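Side-chain contacts in SusD-like protein BACOVA_02651 (Bacteroides ovatus, PDB 5E75), which binds polysaccharide at the cell surface and probably captures xyloglucan there before its transport into the periplasm for degradation: residues T84-V89 / A111-M116; A105-I110 / L162-D167; Q291-D296 / R389-A394; T297-A302 / R411-G416. One frame throughout, in Å; residues are numbered along the deposited sequence.

Contact 1 (T84-V89 / A111-M116); sequences TMANSV and AEARLM
Where Ala86 meets Ala113 the flat groups are main-chain peptides, not rings. Ala86 CB approaches the peptide carbonyl of Ala113 from well above its plane, at the oxygen end, and comes to 3.3 Å from Ala113 O. In return Ala113 CB reaches Ala86 O at 3.6 Å, from lower down and nearer the edge of that peptide. Each methyl thus rests against the other helix's main chain, and the two CB atoms lie 3.9 Å apart. The alanines bring the backbones close, with Ala86 CA 4.4 Å from Ala113 CA. Helices 70-95 and 103-125, successive in the chain, run roughly antiparallel here, a helical hairpin in keeping with the TPR-like helical architecture of the SusD family. One turn on, Val89 widens the apolar patch: its CG1 stands anti to the backbone N (chi1 166°), which sets it 4.0 Å from Ala113 CB. Ala113 also touches Ile90, while Val89 is backed by Thr24 of helix 17-24. Polar groups are paired around this apolar seam: Asn87 OD1 bonds Arg117 NH1, a second tie between the same helices, and Glu112 OE2 meets Arg177 and the hydroxyl of Tyr28.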
# COMPACT_ATOMS: atom_id res chain seq x y z
N THR A 84 -5.35 -0.48 19.04
CA THR A 84 -5.33 -0.82 20.47
C THR A 84 -3.90 -0.92 21.00
O THR A 84 -3.65 -0.53 22.15
CB THR A 84 -6.14 -2.06 20.79
OG1 THR A 84 -5.60 -3.16 20.10
CG2 THR A 84 -7.60 -1.89 20.37
N MET A 85 -2.95 -1.39 20.21
CA MET A 85 -1.55 -1.32 20.66
C MET A 85 -1.06 0.12 20.86
O MET A 85 -0.34 0.43 21.82
CB MET A 85 -0.59 -2.07 19.73
CG MET A 85 0.81 -2.13 20.35
SD MET A 85 2.06 -2.96 19.38
CE MET A 85 1.39 -4.60 19.32
N ALA A 86 -1.40 1.00 19.93
CA ALA A 86 -1.07 2.41 20.05
C ALA A 86 -1.65 2.96 21.36
O ALA A 86 -0.96 3.67 22.12
CB ALA A 86 -1.62 3.20 18.85
N ASN A 87 -2.91 2.65 21.63
CA ASN A 87 -3.55 3.12 22.86
C ASN A 87 -2.83 2.58 24.11
O ASN A 87 -2.63 3.31 25.08
CB ASN A 87 -5.03 2.74 22.87
CG ASN A 87 -5.82 3.44 21.79
OD1 ASN A 87 -5.36 4.42 21.20
ND2 ASN A 87 -7.03 2.96 21.55
N SER A 88 -2.41 1.33 24.05
CA SER A 88 -1.69 0.73 25.17
C SER A 88 -0.34 1.41 25.39
O SER A 88 0.05 1.66 26.54
CB SER A 88 -1.50 -0.76 24.96
OG SER A 88 -2.73 -1.45 25.07
N VAL A 89 0.38 1.70 24.31
CA VAL A 89 1.64 2.44 24.42
C VAL A 89 1.43 3.81 25.04
O VAL A 89 2.18 4.22 25.93
CB VAL A 89 2.31 2.59 23.02
CG1 VAL A 89 3.43 3.63 23.05
CG2 VAL A 89 2.83 1.26 22.57
N ALA A 111 4.22 9.81 19.95
CA ALA A 111 4.16 10.21 18.54
C ALA A 111 4.18 9.00 17.60
O ALA A 111 3.46 8.98 16.61
CB ALA A 111 5.30 11.16 18.20
N GLU A 112 5.01 7.99 17.90
CA GLU A 112 5.03 6.80 17.06
C GLU A 112 3.69 6.07 17.15
O GLU A 112 3.17 5.61 16.13
CB GLU A 112 6.17 5.88 17.48
CG GLU A 112 7.54 6.44 17.18
CD GLU A 112 8.63 5.53 17.70
OE1 GLU A 112 8.77 5.41 18.94
OE2 GLU A 112 9.31 4.88 16.90
N ALA A 113 3.14 5.96 18.36
CA ALA A 113 1.84 5.33 18.56
C ALA A 113 0.78 6.08 17.76
O ALA A 113 -0.00 5.46 17.04
CB ALA A 113 1.49 5.31 20.03
N ARG A 114 0.74 7.41 17.87
CA ARG A 114 -0.30 8.17 17.19
C ARG A 114 -0.11 8.15 15.67
O ARG A 114 -1.08 8.13 14.92
CB ARG A 114 -0.36 9.60 17.73
CG ARG A 114 -0.79 9.63 19.19
CD ARG A 114 -1.07 11.03 19.71
NE ARG A 114 -2.29 11.59 19.13
CZ ARG A 114 -2.84 12.74 19.51
NH1 ARG A 114 -2.29 13.46 20.48
NH2 ARG A 114 -3.95 13.16 18.92
N LEU A 115 1.13 8.10 15.20
CA LEU A 115 1.39 7.95 13.76
C LEU A 115 0.81 6.64 13.25
O LEU A 115 0.17 6.60 12.20
CB LEU A 115 2.89 8.02 13.48
CG LEU A 115 3.36 7.73 12.04
CD1 LEU A 115 2.71 8.69 11.06
CD2 LEU A 115 4.89 7.79 11.88
N MET A 116 1.05 5.56 13.97
CA MET A 116 0.56 4.26 13.53
C MET A 116 -0.96 4.20 13.62
O MET A 116 -1.61 3.66 12.71
CB MET A 116 1.19 3.11 14.31
CG MET A 116 2.67 2.97 14.08
SD MET A 116 3.04 2.62 12.36
CE MET A 116 4.80 2.34 12.45

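Contact 2 (A105-I110 / L162-D167); sequences AKTKAI and LNYAVD
Ile110 and Tyr164 face each other from two roughly antiparallel helical segments, 105-110 and 162-167, with Ile110 CA 8.5 Å from Tyr164 CA. The tyrosine carries its whole side of the contact, reaching Thr107 and Ile110, which lie one turn apart. Its CG lies anti to the backbone N (chi1 -174°), which sends the ring outward to the neighbouring helix. Ile110 CG2 meets the ring obliquely, 3.5 Å from Tyr164 CE1, and Ile110 CB comes 3.8 Å from Tyr164 OH. Thr107 lies at about a right angle to the ring's long direction and gives it a methyl, with CG2 3.6 Å from Tyr164 OH. The threonine hydroxyl is used in its own helix, OG1 bonding to Glu103 O, while the carbon branch borders the phenol. At the ring edge, close to its plane, Thr107 O lies 3.7 Å from Tyr164 CE1. Ala111 and Arg114 also touch the ring. With an alanine here the ring would be gone, and a gap would probably open beside Ile110 CG2 and the Thr107 methyl. This is largely apolar helix-to-helix packing near the surface, joining helices 103-125 and 151-168 within the TPR-like helical part of a SusD-family protein.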
# COMPACT_ATOMS: atom_id res chain seq x y z
N ALA A 105 11.92 10.98 25.00
CA ALA A 105 11.55 9.60 24.72
C ALA A 105 10.05 9.37 24.90
O ALA A 105 9.43 8.63 24.12
CB ALA A 105 12.34 8.67 25.58
N LYS A 106 9.45 10.01 25.89
CA LYS A 106 8.03 9.82 26.16
C LYS A 106 7.19 10.36 25.01
O LYS A 106 6.28 9.69 24.52
CB LYS A 106 7.64 10.47 27.49
CG LYS A 106 8.15 9.68 28.69
CD LYS A 106 7.41 10.03 29.96
CE LYS A 106 8.15 11.02 30.76
NZ LYS A 106 7.39 11.31 32.01
N THR A 107 7.52 11.56 24.56
CA THR A 107 6.80 12.17 23.46
C THR A 107 7.06 11.48 22.13
O THR A 107 6.17 11.40 21.29
CB THR A 107 7.09 13.68 23.34
OG1 THR A 107 8.50 13.92 23.19
CG2 THR A 107 6.60 14.43 24.58
N LYS A 108 8.28 10.97 21.93
CA LYS A 108 8.57 10.18 20.74
C LYS A 108 7.70 8.92 20.72
O LYS A 108 7.16 8.55 19.67
CB LYS A 108 10.06 9.83 20.70
CG LYS A 108 10.48 8.90 19.58
CD LYS A 108 11.99 8.80 19.58
CE LYS A 108 12.48 7.56 18.88
NZ LYS A 108 11.98 6.27 19.48
N ALA A 109 7.57 8.26 21.86
CA ALA A 109 6.77 7.04 21.92
C ALA A 109 5.29 7.31 21.65
O ALA A 109 4.64 6.57 20.90
CB ALA A 109 6.94 6.36 23.29
N ILE A 110 4.76 8.37 22.25
CA ILE A 110 3.39 8.77 21.98
C ILE A 110 3.24 9.12 20.50
O ILE A 110 2.24 8.75 19.87
CB ILE A 110 2.94 9.95 22.86
CG1 ILE A 110 2.90 9.49 24.33
CG2 ILE A 110 1.56 10.45 22.45
CD1 ILE A 110 2.84 10.66 25.33
N LEU A 162 -1.70 12.86 13.40
CA LEU A 162 -0.56 13.25 12.60
C LEU A 162 0.06 14.58 13.04
O LEU A 162 1.28 14.74 12.99
CB LEU A 162 -0.94 13.29 11.12
CG LEU A 162 -1.22 11.91 10.54
CD1 LEU A 162 -1.86 12.02 9.17
CD2 LEU A 162 0.04 11.07 10.46
N ASN A 163 -0.77 15.53 13.47
CA ASN A 163 -0.25 16.81 13.97
C ASN A 163 0.67 16.57 15.15
O ASN A 163 1.75 17.14 15.22
CB ASN A 163 -1.38 17.76 14.40
CG ASN A 163 -2.11 18.40 13.23
OD1 ASN A 163 -1.59 18.48 12.12
ND2 ASN A 163 -3.31 18.91 13.50
N TYR A 164 0.26 15.70 16.07
CA TYR A 164 1.10 15.41 17.23
C TYR A 164 2.41 14.79 16.77
O TYR A 164 3.48 15.14 17.26
CB TYR A 164 0.39 14.50 18.22
CG TYR A 164 1.18 14.29 19.49
CD1 TYR A 164 2.19 13.32 19.57
CD2 TYR A 164 0.96 15.08 20.62
CE1 TYR A 164 2.94 13.15 20.73
CE2 TYR A 164 1.71 14.90 21.79
CZ TYR A 164 2.69 13.93 21.82
OH TYR A 164 3.45 13.73 22.94
N ALA A 165 2.34 13.86 15.81
CA ALA A 165 3.55 13.20 15.35
C ALA A 165 4.49 14.16 14.61
O ALA A 165 5.70 14.08 14.76
CB ALA A 165 3.21 12.01 14.46
N VAL A 166 3.93 15.07 13.81
CA VAL A 166 4.76 16.07 13.15
C VAL A 166 5.52 16.89 14.20
O VAL A 166 6.70 17.18 14.03
CB VAL A 166 3.91 17.02 12.27
CG1 VAL A 166 4.73 18.27 11.81
CG2 VAL A 166 3.37 16.27 11.05
N ASP A 167 4.84 17.27 15.28
CA ASP A 167 5.44 18.12 16.30
C ASP A 167 6.39 17.40 17.24
O ASP A 167 7.24 18.05 17.87
CB ASP A 167 4.35 18.81 17.11
CG ASP A 167 3.58 19.83 16.31
OD1 ASP A 167 4.11 20.34 15.30
OD2 ASP A 167 2.43 20.12 16.70

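Contact 3 (Q291-D296 / R389-A394); sequences QYELAD and RVRERA
Arg391 and Glu293 form a two-pronged salt bridge, the guanidinium gripping the carboxylate end-on with one nitrogen to each oxygen. The bond from Arg391 NH1 to Glu293 OE2 is short at 2.9 Å and almost straight (176°), with the acceptor in the guanidinium plane. Its companion, from Arg391 NH2 to Glu293 OE1 at 3.0 Å, is more bent and tilted from that plane, although it uses the syn lone pair of OE1. The mismatch follows from the planes standing 46° apart: OE2 is met from above the carboxylate plane. Glu293 extends straight beyond CG, whereas Arg391 folds at chi2 (-80°) and again at chi3, which brings its end to the loop. Two further partners fix the arginine: NH1 also pairs with Glu410, and NE bonds Asn397 O. The loop 291-296, between helices 286-291 and 297-303, makes a type I beta turn from Glu293 to Asp296, closed by Asp296 N to Glu293 O at 2.8 Å. The bridge from Glu293 to Arg391 holds this turn to the C-terminal part of helix 382-393, distant in the SusD-family sequence. Asp296 occupies the N-cap position of helix 297-303, yet its carboxylate makes no capping bond and instead pairs with Arg299. A water lies between the two main chains, 2.9 Å from Ala295 O and 2.8 Å from Ala394 O. Beyond the polar groups, the Ala394 methyl packs 3.8 Å from Asp296 OD1, while Ile396 and Lys399 lie against Arg391.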
# COMPACT_ATOMS: atom_id res chain seq x y z
N GLN A 291 -0.43 -0.56 -18.35
CA GLN A 291 -0.11 0.75 -17.79
C GLN A 291 1.35 1.12 -17.99
O GLN A 291 1.70 2.30 -18.08
CB GLN A 291 -0.44 0.84 -16.29
CG GLN A 291 -1.89 0.57 -15.94
CD GLN A 291 -2.85 1.40 -16.75
OE1 GLN A 291 -3.64 0.86 -17.53
NE2 GLN A 291 -2.78 2.69 -16.59
N TYR A 292 2.24 0.12 -18.03
CA TYR A 292 3.65 0.42 -18.24
C TYR A 292 3.88 0.90 -19.66
O TYR A 292 3.59 0.19 -20.63
CB TYR A 292 4.53 -0.79 -17.94
CG TYR A 292 4.35 -1.31 -16.53
CD1 TYR A 292 5.00 -0.72 -15.45
CD2 TYR A 292 3.51 -2.39 -16.28
CE1 TYR A 292 4.81 -1.18 -14.15
CE2 TYR A 292 3.31 -2.85 -14.98
CZ TYR A 292 3.97 -2.25 -13.93
OH TYR A 292 3.76 -2.72 -12.65
N GLU A 293 4.43 2.09 -19.79
CA GLU A 293 4.84 2.58 -21.10
C GLU A 293 5.94 1.68 -21.63
O GLU A 293 6.64 1.02 -20.87
CB GLU A 293 5.30 4.03 -20.97
CG GLU A 293 4.13 4.95 -20.57
CD GLU A 293 4.52 6.37 -20.24
OE1 GLU A 293 5.54 6.85 -20.75
OE2 GLU A 293 3.79 7.01 -19.45
N LEU A 294 6.07 1.61 -22.95
CA LEU A 294 7.01 0.71 -23.58
C LEU A 294 8.43 0.87 -23.03
O LEU A 294 9.12 -0.13 -22.80
CB LEU A 294 7.01 0.91 -25.09
CG LEU A 294 7.91 -0.00 -25.92
CD1 LEU A 294 7.66 -1.48 -25.65
CD2 LEU A 294 7.67 0.32 -27.39
N ALA A 295 8.83 2.11 -22.77
CA ALA A 295 10.15 2.40 -22.26
C ALA A 295 10.31 2.07 -20.78
O ALA A 295 11.44 2.01 -20.30
CB ALA A 295 10.49 3.86 -22.50
N ASP A 296 9.21 1.83 -20.08
CA ASP A 296 9.21 1.68 -18.60
C ASP A 296 9.48 0.24 -18.18
O ASP A 296 8.77 -0.32 -17.33
CB ASP A 296 7.86 2.17 -18.06
CG ASP A 296 7.86 2.47 -16.56
OD1 ASP A 296 8.90 2.48 -15.92
OD2 ASP A 296 6.74 2.72 -16.07
N ARG A 389 10.77 13.88 -11.44
CA ARG A 389 11.84 13.14 -10.79
C ARG A 389 11.49 11.65 -10.74
O ARG A 389 12.37 10.80 -10.88
CB ARG A 389 12.10 13.66 -9.38
CG ARG A 389 12.89 14.98 -9.30
CD ARG A 389 14.37 14.77 -9.66
NE ARG A 389 14.98 13.86 -8.70
CZ ARG A 389 15.49 12.66 -8.98
NH1 ARG A 389 15.56 12.20 -10.22
NH2 ARG A 389 15.97 11.92 -7.98
N VAL A 390 10.21 11.35 -10.54
CA VAL A 390 9.77 9.95 -10.53
C VAL A 390 9.95 9.33 -11.93
O VAL A 390 10.43 8.20 -12.08
CB VAL A 390 8.32 9.82 -10.01
CG1 VAL A 390 7.86 8.37 -10.06
CG2 VAL A 390 8.21 10.36 -8.59
N ARG A 391 9.56 10.08 -12.96
CA ARG A 391 9.78 9.65 -14.35
C ARG A 391 11.27 9.43 -14.63
O ARG A 391 11.67 8.42 -15.23
CB ARG A 391 9.27 10.73 -15.31
CG ARG A 391 7.80 11.13 -15.16
CD ARG A 391 6.86 10.17 -15.83
NE ARG A 391 7.04 10.10 -17.29
CZ ARG A 391 6.30 9.34 -18.09
NH1 ARG A 391 5.30 8.63 -17.59
NH2 ARG A 391 6.53 9.32 -19.40
N GLU A 392 12.08 10.41 -14.24
CA GLU A 392 13.52 10.38 -14.47
C GLU A 392 14.16 9.17 -13.79
O GLU A 392 15.02 8.50 -14.37
CB GLU A 392 14.15 11.68 -13.96
CG GLU A 392 15.62 11.84 -14.20
CD GLU A 392 16.07 13.23 -13.83
OE1 GLU A 392 15.75 13.68 -12.71
OE2 GLU A 392 16.68 13.90 -14.69
N ARG A 393 13.75 8.87 -12.56
CA ARG A 393 14.31 7.74 -11.86
C ARG A 393 13.99 6.42 -12.57
O ARG A 393 14.82 5.50 -12.59
CB ARG A 393 13.83 7.72 -10.40
CG ARG A 393 14.56 6.72 -9.51
CD ARG A 393 13.87 5.34 -9.42
NE ARG A 393 12.59 5.42 -8.73
CZ ARG A 393 12.46 5.47 -7.41
NH1 ARG A 393 13.53 5.40 -6.62
NH2 ARG A 393 11.26 5.60 -6.85
N ALA A 394 12.80 6.36 -13.18
CA ALA A 394 12.39 5.20 -13.98
C ALA A 394 13.08 5.16 -15.35
O ALA A 394 12.90 4.20 -16.10
CB ALA A 394 10.88 5.20 -14.17
O HOH W 1 13.43 2.50 -18.27
O HOH W 2 11.25 1.88 -15.88

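Contact 4 (T297-A302 / R411-G416); sequences TLRRNA and RRVEFG
Arg299 leaves helix 297-303 with its CB directed at Val413 on helix 404-415, 4.2 Å from Val413 O. CD passes 3.3 Å from Glu414 OE1, so the aliphatic part already runs beside the acid it will bind. The chain then bends at chi3 (-69°) and brings the guanidinium over the Val413 methyl with an edge turned to Glu414. NE borders the Ala394 methyl. Val413 CG2 sits over one face, offset toward the rim, 3.6 Å from Arg299 CZ and 3.5 Å from Arg299 NH2. At the edge, Arg299 NH1 gives a salt-bridge hydrogen bond of 2.8 Å to Glu414 OE1, fairly straight (161°) and in the guanidinium plane. The nitrogen meets that oxygen nearly in line with its C-O bond, and the two flat groups are turned steeply against each other. Glu414 gets there although its CB points away overall: CG lies anti to the backbone N and a bend at chi2 (64°) swings the carboxylate back, while CG rests 3.6 Å over a face of the Phe415 ring, measured above its plane. The second oxygen, OE2, pairs with Arg359. Arg299 NH2 in turn holds Asp296 and Glu410, so one arginine faces three acids. With a methionine in its place, Glu414 OE1 would probably lose its mate, and the carboxylates of Asp296 and Glu410 would be left without their shared positive charge. The whole is a buried arginine–carboxylate network within the SusD-family region, tying the start of helix 297-303 to the C-terminal part of helix 404-415.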
# COMPACT_ATOMS: atom_id res chain seq x y z
N THR A 297 10.54 -0.34 -18.72
CA THR A 297 10.87 -1.74 -18.45
C THR A 297 11.46 -1.96 -17.06
O THR A 297 11.37 -3.07 -16.53
CB THR A 297 11.82 -2.30 -19.52
OG1 THR A 297 13.01 -1.53 -19.55
CG2 THR A 297 11.15 -2.26 -20.88
N LEU A 298 12.06 -0.93 -16.47
CA LEU A 298 12.69 -1.11 -15.16
C LEU A 298 11.62 -1.31 -14.09
O LEU A 298 11.71 -2.23 -13.27
CB LEU A 298 13.62 0.06 -14.81
CG LEU A 298 14.75 0.31 -15.83
CD1 LEU A 298 15.57 1.50 -15.38
CD2 LEU A 298 15.64 -0.91 -16.02
N ARG A 299 10.60 -0.46 -14.09
CA ARG A 299 9.53 -0.62 -13.13
C ARG A 299 8.70 -1.87 -13.45
O ARG A 299 8.31 -2.61 -12.54
CB ARG A 299 8.65 0.63 -13.04
CG ARG A 299 9.37 1.83 -12.40
CD ARG A 299 8.40 2.96 -12.07
NE ARG A 299 7.90 3.58 -13.28
CZ ARG A 299 7.33 4.78 -13.35
NH1 ARG A 299 7.16 5.51 -12.26
NH2 ARG A 299 6.94 5.25 -14.54
N ARG A 300 8.46 -2.15 -14.72
CA ARG A 300 7.71 -3.35 -15.06
C ARG A 300 8.45 -4.59 -14.58
O ARG A 300 7.87 -5.43 -13.90
CB ARG A 300 7.45 -3.44 -16.58
CG ARG A 300 6.47 -4.56 -16.93
CD ARG A 300 6.55 -5.00 -18.38
NE ARG A 300 7.85 -5.61 -18.62
CZ ARG A 300 8.51 -5.58 -19.77
NH1 ARG A 300 8.00 -5.01 -20.85
NH2 ARG A 300 9.71 -6.15 -19.83
N ASN A 301 9.73 -4.71 -14.90
CA ASN A 301 10.47 -5.93 -14.53
C ASN A 301 10.58 -6.11 -13.02
O ASN A 301 10.57 -7.25 -12.52
CB ASN A 301 11.89 -5.93 -15.12
CG ASN A 301 11.93 -6.21 -16.59
OD1 ASN A 301 10.96 -6.69 -17.18
ND2 ASN A 301 13.07 -5.92 -17.22
N ALA A 302 10.72 -5.00 -12.28
CA ALA A 302 10.82 -5.10 -10.84
C ALA A 302 9.49 -5.45 -10.18
O ALA A 302 9.44 -5.75 -8.99
CB ALA A 302 11.38 -3.81 -10.24
N ARG A 411 1.00 6.74 -10.70
CA ARG A 411 0.92 6.10 -9.40
C ARG A 411 0.76 4.59 -9.53
O ARG A 411 1.40 3.83 -8.80
CB ARG A 411 -0.20 6.70 -8.55
CG ARG A 411 0.10 8.11 -8.08
CD ARG A 411 -0.98 8.63 -7.13
NE ARG A 411 -0.92 7.93 -5.86
CZ ARG A 411 -0.16 8.29 -4.83
NH1 ARG A 411 0.56 9.39 -4.83
NH2 ARG A 411 -0.16 7.54 -3.73
N ARG A 412 -0.09 4.12 -10.45
CA ARG A 412 -0.26 2.68 -10.61
C ARG A 412 1.06 1.99 -10.89
O ARG A 412 1.36 0.95 -10.28
CB ARG A 412 -1.29 2.36 -11.70
CG ARG A 412 -2.72 2.68 -11.31
CD ARG A 412 -3.75 2.21 -12.33
NE ARG A 412 -3.79 0.75 -12.37
CZ ARG A 412 -4.39 0.02 -13.32
NH1 ARG A 412 -5.04 0.60 -14.33
NH2 ARG A 412 -4.33 -1.30 -13.26
N VAL A 413 1.86 2.54 -11.82
CA VAL A 413 3.11 1.91 -12.19
C VAL A 413 4.21 2.11 -11.15
O VAL A 413 5.06 1.25 -10.98
CB VAL A 413 3.63 2.31 -13.62
CG1 VAL A 413 2.66 1.91 -14.71
CG2 VAL A 413 3.91 3.77 -13.73
N GLU A 414 4.20 3.22 -10.43
CA GLU A 414 5.19 3.41 -9.38
C GLU A 414 4.94 2.46 -8.22
O GLU A 414 5.90 1.95 -7.62
CB GLU A 414 5.18 4.87 -8.90
CG GLU A 414 6.24 5.20 -7.86
CD GLU A 414 7.66 5.05 -8.33
OE1 GLU A 414 7.92 5.10 -9.56
OE2 GLU A 414 8.55 4.92 -7.46
N PHE A 415 3.67 2.17 -7.93
CA PHE A 415 3.31 1.47 -6.68
C PHE A 415 2.68 0.09 -6.88
O PHE A 415 2.11 -0.48 -5.95
CB PHE A 415 2.45 2.35 -5.75
CG PHE A 415 3.14 3.60 -5.37
CD1 PHE A 415 4.24 3.55 -4.54
CD2 PHE A 415 2.74 4.82 -5.86
CE1 PHE A 415 4.93 4.70 -4.23
CE2 PHE A 415 3.40 5.97 -5.53
CZ PHE A 415 4.50 5.91 -4.73
N GLY A 416 2.78 -0.46 -8.08
CA GLY A 416 2.24 -1.79 -8.34
C GLY A 416 2.77 -2.82 -7.37
O GLY A 416 3.97 -2.85 -7.08

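Contacts 1, 3 and 4 are buried, whereas contact 2 lies near the surface. Contacts 1 and 2 share helix 103-125, which packs on helix 70-95 by one side and on helix 151-168 by another; Leu115 CD1 and Leu162 CD2, 3.6 Å apart, join them. Both are mainly apolar: two alanines and a valine in contact 1, one aromatic ring in contact 2. Contacts 3 and 4, with centres about 8 Å apart, are built on charge and merge into one network, where Arg393 NH2 meets Glu414 OE2 at 2.9 Å in a salt bridge. The centres of contacts 1 and 3 are about 37 Å apart, on opposite sides of the chain's centre.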